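Local coordinates for protein alanine racemase (Actinobacillus succinogenes, PDB 3C3K) that has the two-lobed fold of periplasmic binding proteins and probably receives a small ligand in the cleft between its lobes, at residues I18-P21 with F22-A25. Sequence-based numbering, arbitrary orientation.
Sequences IANP and FCAA
Phe22 N donates to Asn20 OD1 (3.2 Å), the N-cap bond that starts helix 21-35 where the loop after strand 9-15 turns back along the parallel sheet of one lobe of this periplasmic-binding-protein-like fold. With CG anti to its backbone N, Asn20 folds its amide over the first turn. The N-H···O angle is 163°, but the donor sits above the carbonyl plane, 69° out of it, and so misses the lone-pair directions. Phe22 CB sits 3.6 Å from Asn20 OD1, and the amide and phenyl planes are turned 37° apart; the ring itself leads away from the loop, toward Asp220, Gln237 and Ser239. ND2, the other end of the amide, hydrogen-bonds a bound glycerol, probably from the crystallisation liquor, so one side chain both caps the helix and faces a small molecule, consistent with a place in the interlobe cleft. Cys23 comes next: SG lies beside its own backbone N and packs 4.0 Å from Asn20 CB, while Cys23 CB comes to 3.4 Å from Asn20 O. Asn20 O accepts a weak bond from Ala24 N (3.4 Å), and the methyl of Ala24 meets Ala19 of the second subunit, placing the start of the helix at the dimer interface. Ala25 N makes the next and shorter i to i+4 bond, reaching back to Pro21 O at 3.2 Å. The methyl carbon of Ala25, CB, rests 3.7 Å from that same Pro21 O.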
loop_
_atom_site.group_PDB
_atom_site.type_symbol
_atom_site.label_atom_id
_atom_site.label_comp_id
_atom_site.label_asym_id
_atom_site.label_seq_id
_atom_site.Cartn_x
_atom_site.Cartn_y
_atom_site.Cartn_z
ATOM N N ILE B 18 -3.429 6.348 -1.867
ATOM C CA ILE B 18 -2.476 5.929 -0.891
ATOM C C ILE B 18 -2.465 4.381 -0.739
ATOM O O ILE B 18 -1.460 3.809 -0.291
ATOM C CB ILE B 18 -2.744 6.711 0.430
ATOM C CG1 ILE B 18 -1.410 7.029 1.097
ATOM C CG2 ILE B 18 -3.922 6.081 1.285
ATOM C CD1 ILE B 18 -1.559 7.566 2.481
ATOM N N ALA B 19 -3.544 3.718 -1.141
ATOM C CA ALA B 19 -3.589 2.262 -1.181
ATOM C C ALA B 19 -2.999 1.610 -2.417
ATOM O O ALA B 19 -2.809 0.396 -2.421
ATOM C CB ALA B 19 -4.977 1.681 -0.914
ATOM N N ASN B 20 -2.652 2.408 -3.420
ATOM C CA ASN B 20 -1.978 1.909 -4.622
ATOM C C ASN B 20 -0.492 1.710 -4.344
ATOM O O ASN B 20 0.202 2.644 -4.034
ATOM C CB ASN B 20 -2.181 2.909 -5.735
ATOM C CG ASN B 20 -1.642 2.427 -7.055
ATOM O OD1 ASN B 20 -1.111 1.326 -7.159
ATOM N ND2 ASN B 20 -1.804 3.259 -8.096
ATOM N N PRO B 21 0.007 0.463 -4.391
ATOM C CA PRO B 21 1.427 0.262 -4.071
ATOM C C PRO B 21 2.384 1.068 -4.995
ATOM O O PRO B 21 3.552 1.230 -4.669
ATOM C CB PRO B 21 1.611 -1.256 -4.279
ATOM C CG PRO B 21 0.339 -1.631 -5.178
ATOM C CD PRO B 21 -0.690 -0.790 -4.708
ATOM N N PHE B 22 1.929 1.499 -6.169
ATOM C CA PHE B 22 2.766 2.346 -7.034
ATOM C C PHE B 22 2.986 3.690 -6.333
ATOM O O PHE B 22 4.097 4.242 -6.303
ATOM C CB PHE B 22 2.046 2.594 -8.383
ATOM C CG PHE B 22 2.699 3.675 -9.261
ATOM C CD1 PHE B 22 3.793 3.361 -10.049
ATOM C CD2 PHE B 22 2.213 4.964 -9.275
ATOM C CE1 PHE B 22 4.378 4.315 -10.865
ATOM C CE2 PHE B 22 2.790 5.927 -10.077
ATOM C CZ PHE B 22 3.872 5.599 -10.872
ATOM N N CYS B 23 1.917 4.239 -5.750
ATOM C CA CYS B 23 2.119 5.483 -4.989
ATOM C C CYS B 23 3.135 5.321 -3.906
ATOM O O CYS B 23 3.934 6.195 -3.742
ATOM C CB CYS B 23 0.844 5.992 -4.401
ATOM S SG CYS B 23 -0.311 6.397 -5.741
ATOM N N ALA B 24 3.082 4.232 -3.129
ATOM C CA ALA B 24 3.980 4.039 -2.021
ATOM C C ALA B 24 5.403 3.997 -2.506
ATOM O O ALA B 24 6.305 4.470 -1.826
ATOM C CB ALA B 24 3.614 2.725 -1.217
ATOM N N ALA B 25 5.630 3.384 -3.653
ATOM C CA ALA B 25 6.948 3.302 -4.252
ATOM C C ALA B 25 7.403 4.660 -4.726
ATOM O O ALA B 25 8.555 4.999 -4.556
ATOM C CB ALA B 25 6.996 2.299 -5.453
#